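Local coordinates for protein acyl-coenzyme A oxidase 3 (Yarrowia lipolytica, PDB 5YS9) that oxidises acyl-CoA thioesters to trans-2-enoyl-CoA with FAD as cofactor, passing the electrons to oxygen to give hydrogen peroxide in peroxisomal fatty acid beta-oxidation, at residues 507-518 / 556-567. Numbering follows the deposited sequence.
Sequences PKVLIEAWEKVA and IHTRKHLVTAFY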
ATOM      1  N   PRO A 507     -32.571  -6.982  -0.976  1.00 43.00           N
ATOM      2  CA  PRO A 507     -31.478  -7.949  -1.091  1.00 43.99           C
ATOM      3  C   PRO A 507     -31.642  -9.052  -2.163  1.00 47.03           C
ATOM      4  O   PRO A 507     -30.651  -9.410  -2.812  1.00 49.67           O
ATOM      5  CB  PRO A 507     -31.404  -8.561   0.318  1.00 41.49           C
ATOM      6  CG  PRO A 507     -31.978  -7.522   1.206  1.00 41.08           C
ATOM      7  CD  PRO A 507     -33.081  -6.911   0.404  1.00 43.22           C
ATOM      8  N   LYS A 508     -32.854  -9.562  -2.385  1.00 48.02           N
ATOM      9  CA  LYS A 508     -33.034 -10.627  -3.384  1.00 50.39           C
ATOM     10  C   LYS A 508     -32.697 -10.186  -4.794  1.00 46.63           C
ATOM     11  O   LYS A 508     -32.297 -11.003  -5.639  1.00 46.65           O
ATOM     12  CB  LYS A 508     -34.419 -11.273  -3.302  1.00 53.68           C
ATOM     13  CG  LYS A 508     -34.599 -12.048  -1.997  1.00 59.11           C
ATOM     14  CD  LYS A 508     -35.674 -13.119  -2.117  1.00 68.16           C
ATOM     15  CE  LYS A 508     -36.353 -13.389  -0.777  1.00 71.64           C
ATOM     16  NZ  LYS A 508     -37.450 -12.396  -0.561  1.00 75.99           N
ATOM     17  N   VAL A 509     -32.820  -8.894  -5.035  1.00 46.63           N
ATOM     18  CA  VAL A 509     -32.617  -8.337  -6.366  1.00 47.89           C
ATOM     19  C   VAL A 509     -31.118  -8.146  -6.608  1.00 49.43           C
ATOM     20  O   VAL A 509     -30.550  -8.618  -7.614  1.00 48.97           O
ATOM     21  CB  VAL A 509     -33.394  -7.014  -6.492  1.00 47.15           C
ATOM     22  CG1 VAL A 509     -33.092  -6.318  -7.807  1.00 46.68           C
ATOM     23  CG2 VAL A 509     -34.900  -7.287  -6.326  1.00 49.40           C
ATOM     24  N   LEU A 510     -30.494  -7.469  -5.649  1.00 47.24           N
ATOM     25  CA  LEU A 510     -29.057  -7.242  -5.636  1.00 43.79           C
ATOM     26  C   LEU A 510     -28.286  -8.588  -5.657  1.00 41.25           C
ATOM     27  O   LEU A 510     -27.256  -8.707  -6.336  1.00 34.79           O
ATOM     28  CB  LEU A 510     -28.664  -6.395  -4.421  1.00 44.23           C
ATOM     29  CG  LEU A 510     -29.355  -5.042  -4.154  1.00 45.57           C
ATOM     30  CD1 LEU A 510     -28.838  -4.465  -2.843  1.00 47.10           C
ATOM     31  CD2 LEU A 510     -29.172  -4.049  -5.291  1.00 45.33           C
ATOM     32  N   ILE A 511     -28.796  -9.617  -4.969  1.00 38.25           N
ATOM     33  CA  ILE A 511     -28.181 -10.951  -5.114  1.00 40.23           C
ATOM     34  C   ILE A 511     -28.247 -11.456  -6.575  1.00 41.08           C
ATOM     35  O   ILE A 511     -27.234 -11.897  -7.162  1.00 34.47           O
ATOM     36  CB  ILE A 511     -28.782 -11.959  -4.139  1.00 39.26           C
ATOM     37  CG1 ILE A 511     -28.263 -11.652  -2.717  1.00 38.97           C
ATOM     38  CG2 ILE A 511     -28.407 -13.392  -4.533  1.00 39.40           C
ATOM     39  CD1 ILE A 511     -29.016 -12.343  -1.596  1.00 37.44           C
ATOM     40  N   GLU A 512     -29.429 -11.333  -7.163  1.00 42.43           N
ATOM     41  CA  GLU A 512     -29.649 -11.801  -8.519  1.00 47.43           C
ATOM     42  C   GLU A 512     -28.709 -11.059  -9.480  1.00 42.61           C
ATOM     43  O   GLU A 512     -28.127 -11.651 -10.387  1.00 38.79           O
ATOM     44  CB  GLU A 512     -31.120 -11.620  -8.904  1.00 50.89           C
ATOM     45  CG  GLU A 512     -31.549 -12.352 -10.170  1.00 56.51           C
ATOM     46  CD  GLU A 512     -32.789 -11.720 -10.773  1.00 58.72           C
ATOM     47  OE1 GLU A 512     -32.704 -10.992 -11.778  1.00 63.49           O
ATOM     48  OE2 GLU A 512     -33.870 -11.906 -10.203  1.00 58.09           O
ATOM     49  N   ALA A 513     -28.541  -9.772  -9.239  1.00 42.40           N
ATOM     50  CA  ALA A 513     -27.682  -8.954 -10.087  1.00 46.29           C
ATOM     51  C   ALA A 513     -26.186  -9.387 -10.054  1.00 42.94           C
ATOM     52  O   ALA A 513     -25.517  -9.322 -11.067  1.00 38.14           O
ATOM     53  CB  ALA A 513     -27.836  -7.484  -9.704  1.00 47.24           C
ATOM     54  N   TRP A 514     -25.690  -9.825  -8.892  1.00 39.59           N
ATOM     55  CA  TRP A 514     -24.334 -10.413  -8.784  1.00 38.34           C
ATOM     56  C   TRP A 514     -24.238 -11.823  -9.397  1.00 37.89           C
ATOM     57  O   TRP A 514     -23.180 -12.208  -9.940  1.00 35.38           O
ATOM     58  CB  TRP A 514     -23.811 -10.388  -7.320  1.00 37.67           C
ATOM     59  CG  TRP A 514     -23.323  -9.049  -6.994  1.00 38.99           C
ATOM     60  CD1 TRP A 514     -23.943  -8.104  -6.228  1.00 38.92           C
ATOM     61  CD2 TRP A 514     -22.136  -8.438  -7.516  1.00 38.66           C
ATOM     62  NE1 TRP A 514     -23.200  -6.936  -6.238  1.00 39.63           N
ATOM     63  CE2 TRP A 514     -22.090  -7.114  -7.016  1.00 37.29           C
ATOM     64  CE3 TRP A 514     -21.105  -8.880  -8.370  1.00 38.04           C
ATOM     65  CZ2 TRP A 514     -21.037  -6.228  -7.321  1.00 37.63           C
ATOM     66  CZ3 TRP A 514     -20.053  -8.016  -8.660  1.00 35.74           C
ATOM     67  CH2 TRP A 514     -20.035  -6.687  -8.147  1.00 36.55           C
ATOM     68  N   GLU A 515     -25.325 -12.590  -9.295  1.00 35.43           N
ATOM     69  CA  GLU A 515     -25.424 -13.872  -9.997  1.00 36.60           C
ATOM     70  C   GLU A 515     -25.415 -13.652 -11.496  1.00 36.63           C
ATOM     71  O   GLU A 515     -24.735 -14.399 -12.227  1.00 39.17           O
ATOM     72  CB  GLU A 515     -26.649 -14.690  -9.531  1.00 37.06           C
ATOM     73  CG  GLU A 515     -26.556 -15.145  -8.069  1.00 36.46           C
ATOM     74  CD  GLU A 515     -27.732 -16.014  -7.615  1.00 42.39           C
ATOM     75  OE1 GLU A 515     -28.752 -16.124  -8.343  1.00 49.69           O
ATOM     76  OE2 GLU A 515     -27.648 -16.616  -6.520  1.00 42.60           O
ATOM     77  N   LYS A 516     -26.094 -12.606 -11.970  1.00 37.65           N
ATOM     78  CA  LYS A 516     -26.082 -12.371 -13.388  1.00 41.35           C
ATOM     79  C   LYS A 516     -24.681 -12.089 -13.933  1.00 39.24           C
ATOM     80  O   LYS A 516     -24.258 -12.689 -14.885  1.00 38.40           O
ATOM     81  CB  LYS A 516     -27.004 -11.221 -13.818  1.00 47.10           C
ATOM     82  CG  LYS A 516     -27.400 -11.404 -15.290  1.00 46.99           C
ATOM     83  CD  LYS A 516     -27.732 -10.135 -16.023  1.00 46.97           C
ATOM     84  CE  LYS A 516     -27.946 -10.383 -17.511  1.00 47.81           C
ATOM     85  NZ  LYS A 516     -29.305 -10.879 -17.850  1.00 46.43           N
ATOM     86  N   VAL A 517     -23.995 -11.120 -13.362  1.00 40.88           N
ATOM     87  CA  VAL A 517     -22.714 -10.694 -13.915  1.00 40.14           C
ATOM     88  C   VAL A 517     -21.619 -11.790 -13.755  1.00 39.72           C
ATOM     89  O   VAL A 517     -20.789 -11.929 -14.632  1.00 39.64           O
ATOM     90  CB  VAL A 517     -22.274  -9.299 -13.366  1.00 41.33           C
ATOM     91  CG1 VAL A 517     -23.333  -8.248 -13.714  1.00 40.89           C
ATOM     92  CG2 VAL A 517     -22.013  -9.328 -11.858  1.00 40.38           C
ATOM     93  N   ALA A 518     -21.655 -12.566 -12.665  1.00 35.05           N
ATOM     94  CA  ALA A 518     -20.763 -13.717 -12.482  1.00 37.71           C
ATOM     95  C   ALA A 518     -21.003 -14.761 -13.539  1.00 37.70           C
ATOM     96  O   ALA A 518     -20.081 -15.162 -14.250  1.00 39.22           O
ATOM     97  CB  ALA A 518     -20.961 -14.347 -11.107  1.00 40.86           C
ATOM     98  N   ILE A 556     -15.263 -11.649 -10.032  1.00 34.99           N
ATOM     99  CA  ILE A 556     -16.697 -11.419  -9.953  1.00 35.60           C
ATOM    100  C   ILE A 556     -17.359 -12.480  -9.092  1.00 34.49           C
ATOM    101  O   ILE A 556     -18.223 -12.180  -8.278  1.00 33.58           O
ATOM    102  CB  ILE A 556     -17.360 -11.265 -11.338  1.00 35.63           C
ATOM    103  CG1 ILE A 556     -16.807 -10.035 -12.042  1.00 36.59           C
ATOM    104  CG2 ILE A 556     -18.858 -11.054 -11.189  1.00 35.97           C
ATOM    105  CD1 ILE A 556     -16.663 -10.189 -13.548  1.00 41.39           C
ATOM    106  N   HIS A 557     -16.922 -13.707  -9.236  1.00 34.69           N
ATOM    107  CA  HIS A 557     -17.466 -14.775  -8.417  1.00 39.97           C
ATOM    108  C   HIS A 557     -17.211 -14.578  -6.901  1.00 40.72           C
ATOM    109  O   HIS A 557     -18.093 -14.842  -6.079  1.00 38.62           O
ATOM    110  CB  HIS A 557     -16.896 -16.106  -8.928  1.00 42.63           C
ATOM    111  CG  HIS A 557     -17.144 -17.276  -8.031  1.00 46.96           C
ATOM    112  ND1 HIS A 557     -18.342 -17.949  -8.003  1.00 49.04           N
ATOM    113  CD2 HIS A 557     -16.320 -17.921  -7.167  1.00 48.41           C
ATOM    114  CE1 HIS A 557     -18.245 -18.955  -7.147  1.00 53.65           C
ATOM    115  NE2 HIS A 557     -17.022 -18.971  -6.643  1.00 48.84           N
ATOM    116  N   THR A 558     -15.999 -14.144  -6.545  1.00 38.82           N
ATOM    117  CA  THR A 558     -15.651 -13.870  -5.167  1.00 37.15           C
ATOM    118  C   THR A 558     -16.503 -12.706  -4.620  1.00 38.27           C
ATOM    119  O   THR A 558     -17.010 -12.742  -3.492  1.00 38.69           O
ATOM    120  CB  THR A 558     -14.136 -13.601  -5.049  1.00 39.06           C
ATOM    121  OG1 THR A 558     -13.417 -14.725  -5.593  1.00 31.70           O
ATOM    122  CG2 THR A 558     -13.708 -13.409  -3.565  1.00 37.98           C
ATOM    123  N   ARG A 559     -16.710 -11.684  -5.426  1.00 36.45           N
ATOM    124  CA  ARG A 559     -17.493 -10.570  -4.967  1.00 37.17           C
ATOM    125  C   ARG A 559     -18.945 -10.940  -4.645  1.00 40.29           C
ATOM    126  O   ARG A 559     -19.540 -10.501  -3.623  1.00 35.93           O
ATOM    127  CB  ARG A 559     -17.464  -9.450  -6.015  1.00 36.31           C
ATOM    128  CG  ARG A 559     -17.813  -8.103  -5.446  1.00 37.15           C
ATOM    129  CD  ARG A 559     -17.225  -7.964  -4.038  1.00 37.61           C
ATOM    130  NE  ARG A 559     -17.031  -6.588  -3.695  1.00 40.82           N
ATOM    131  CZ  ARG A 559     -15.932  -5.894  -3.900  1.00 38.36           C
ATOM    132  NH1 ARG A 559     -14.891  -6.415  -4.462  1.00 39.36           N
ATOM    133  NH2 ARG A 559     -15.902  -4.634  -3.551  1.00 47.02           N
ATOM    134  N   LYS A 560     -19.489 -11.742  -5.542  1.00 40.55           N
ATOM    135  CA  LYS A 560     -20.809 -12.283  -5.426  1.00 40.41           C
ATOM    136  C   LYS A 560     -20.885 -13.184  -4.212  1.00 37.41           C
ATOM    137  O   LYS A 560     -21.843 -13.125  -3.474  1.00 38.59           O
ATOM    138  CB  LYS A 560     -21.168 -13.019  -6.717  1.00 45.79           C
ATOM    139  CG  LYS A 560     -22.389 -13.904  -6.631  1.00 50.51           C
ATOM    140  CD  LYS A 560     -22.008 -15.368  -6.636  1.00 54.08           C
ATOM    141  CE  LYS A 560     -22.459 -16.052  -5.368  1.00 54.85           C
ATOM    142  NZ  LYS A 560     -21.542 -17.155  -4.996  1.00 64.59           N
ATOM    143  N   HIS A 561     -19.862 -13.992  -3.977  1.00 35.87           N
ATOM    144  CA  HIS A 561     -19.848 -14.802  -2.745  1.00 41.27           C
ATOM    145  C   HIS A 561     -19.864 -13.992  -1.409  1.00 38.74           C
ATOM    146  O   HIS A 561     -20.569 -14.362  -0.468  1.00 40.71           O
ATOM    147  CB  HIS A 561     -18.731 -15.884  -2.769  1.00 47.46           C
ATOM    148  CG  HIS A 561     -19.024 -17.034  -1.857  1.00 60.97           C
ATOM    149  ND1 HIS A 561     -20.132 -17.846  -2.021  1.00 73.20           N
ATOM    150  CD2 HIS A 561     -18.407 -17.460  -0.729  1.00 66.14           C
ATOM    151  CE1 HIS A 561     -20.167 -18.737  -1.044  1.00 81.60           C
ATOM    152  NE2 HIS A 561     -19.130 -18.527  -0.249  1.00 78.49           N
ATOM    153  N   LEU A 562     -19.100 -12.899  -1.331  1.00 40.24           N
ATOM    154  CA  LEU A 562     -19.145 -11.950  -0.177  1.00 40.44           C
ATOM    155  C   LEU A 562     -20.537 -11.377   0.065  1.00 37.95           C
ATOM    156  O   LEU A 562     -20.980 -11.302   1.182  1.00 37.97           O
ATOM    157  CB  LEU A 562     -18.159 -10.767  -0.391  1.00 40.31           C
ATOM    158  CG  LEU A 562     -16.665 -11.103  -0.239  1.00 38.68           C
ATOM    159  CD1 LEU A 562     -15.771 -10.181  -1.040  1.00 37.79           C
ATOM    160  CD2 LEU A 562     -16.293 -11.078   1.231  1.00 40.97           C
ATOM    161  N   VAL A 563     -21.198 -10.959  -1.011  1.00 38.68           N
ATOM    162  CA  VAL A 563     -22.570 -10.445  -0.982  1.00 37.11           C
ATOM    163  C   VAL A 563     -23.527 -11.526  -0.442  1.00 39.64           C
ATOM    164  O   VAL A 563     -24.309 -11.311   0.473  1.00 42.46           O
ATOM    165  CB  VAL A 563     -22.989 -10.033  -2.422  1.00 37.42           C
ATOM    166  CG1 VAL A 563     -24.491  -9.750  -2.527  1.00 37.32           C
ATOM    167  CG2 VAL A 563     -22.159  -8.845  -2.912  1.00 36.09           C
ATOM    168  N   THR A 564     -23.451 -12.704  -1.029  1.00 43.03           N
ATOM    169  CA  THR A 564     -24.311 -13.807  -0.645  1.00 44.48           C
ATOM    170  C   THR A 564     -24.117 -14.188   0.808  1.00 44.08           C
ATOM    171  O   THR A 564     -25.085 -14.259   1.568  1.00 44.24           O
ATOM    172  CB  THR A 564     -24.103 -14.963  -1.626  1.00 46.42           C
ATOM    173  OG1 THR A 564     -24.831 -14.605  -2.791  1.00 43.87           O
ATOM    174  CG2 THR A 564     -24.623 -16.253  -1.125  1.00 52.01           C
ATOM    175  N   ALA A 565     -22.868 -14.368   1.212  1.00 43.46           N
ATOM    176  CA  ALA A 565     -22.589 -14.767   2.592  1.00 38.99           C
ATOM    177  C   ALA A 565     -23.037 -13.735   3.617  1.00 41.45           C
ATOM    178  O   ALA A 565     -23.548 -14.114   4.680  1.00 39.72           O
ATOM    179  CB  ALA A 565     -21.127 -15.099   2.771  1.00 38.70           C
ATOM    180  N   PHE A 566     -22.894 -12.443   3.304  1.00 40.03           N
ATOM    181  CA  PHE A 566     -23.403 -11.416   4.215  1.00 41.10           C
ATOM    182  C   PHE A 566     -24.923 -11.581   4.467  1.00 40.48           C
ATOM    183  O   PHE A 566     -25.361 -11.735   5.604  1.00 38.23           O
ATOM    184  CB  PHE A 566     -23.073 -10.008   3.672  1.00 42.32           C
ATOM    185  CG  PHE A 566     -22.893  -8.930   4.735  1.00 38.63           C
ATOM    186  CD1 PHE A 566     -23.341  -9.075   6.056  1.00 39.45           C
ATOM    187  CD2 PHE A 566     -22.310  -7.722   4.377  1.00 41.12           C
ATOM    188  CE1 PHE A 566     -23.187  -8.040   6.986  1.00 39.26           C
ATOM    189  CE2 PHE A 566     -22.156  -6.684   5.307  1.00 38.66           C
ATOM    190  CZ  PHE A 566     -22.602  -6.842   6.599  1.00 37.11           C
ATOM    191  N   TYR A 567     -25.709 -11.598   3.394  1.00 45.57           N
ATOM    192  CA  TYR A 567     -27.186 -11.740   3.499  1.00 43.82           C
ATOM    193  C   TYR A 567     -27.648 -13.056   4.147  1.00 41.38           C
ATOM    194  O   TYR A 567     -28.486 -13.042   5.062  1.00 34.07           O
ATOM    195  CB  TYR A 567     -27.820 -11.538   2.123  1.00 39.44           C
ATOM    196  CG  TYR A 567     -27.767 -10.096   1.631  1.00 39.77           C
ATOM    197  CD1 TYR A 567     -28.243  -9.049   2.418  1.00 38.60           C
ATOM    198  CD2 TYR A 567     -27.258  -9.767   0.358  1.00 40.31           C
ATOM    199  CE1 TYR A 567     -28.220  -7.728   1.965  1.00 36.77           C
ATOM    200  CE2 TYR A 567     -27.236  -8.440  -0.108  1.00 36.47           C
ATOM    201  CZ  TYR A 567     -27.713  -7.433   0.709  1.00 37.94           C
ATOM    202  OH  TYR A 567     -27.731  -6.133   0.275  1.00 40.39           O
TER
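Trp514 is the main bump of this interface, a knob seated in a hole formed by Ile556, Arg559, Lys560 and Val563. The indole of Trp514 is roofed on one face by two aliphatic groups: Val563 CG2 stands over the five-membered ring, and Arg559 CG stands over the six-membered ring, 4.1 Å from its centroid, both CH-pi contacts. With CG anti to the backbone N (chi1 -159°) and a bend at chi2, Arg559 runs alongside the indole, its guanidinium plane only 12° from the ring plane; its NE hydrogen-bonds Ser593. Ile556 CG2 closes the hollow at the indole edge, 4.1 Å from Trp514 CZ3, and the same methyl fits against Ala518, coming within 3.5 Å of Ala518 N, a close approach consistent with the small alanine side chain. At the root of the knob, Trp514 CB meets Lys560 CB at 3.8 Å.

At the other end Tyr567 presents a ring face to Pro507, whose CB lies 3.8 Å from the ring centroid and close to its normal. The side chains of Ile511 and Tyr567 run antiparallel past one another, Ile511 CD1 reaching Tyr567 CD2 at 3.7 Å, while Leu510 CD1 touches the hydroxyl, which is hydrogen-bonded to Asn587. Without the ring, as with an alanine here, Pro507 and Ile511 would probably face a gap and Asn587 would lose this partner.

No hydrogen bond links the two segments directly; apolar and CH-pi contacts join them. Helix 579-596 adds Leu591 against Leu510 and Ile594 against Trp514. Axes 9.0 Å apart and 164° between directions define a near-antiparallel helix pair with knob-into-hole packing, part of the all-helical C-terminal region of the acyl-CoA oxidase fold.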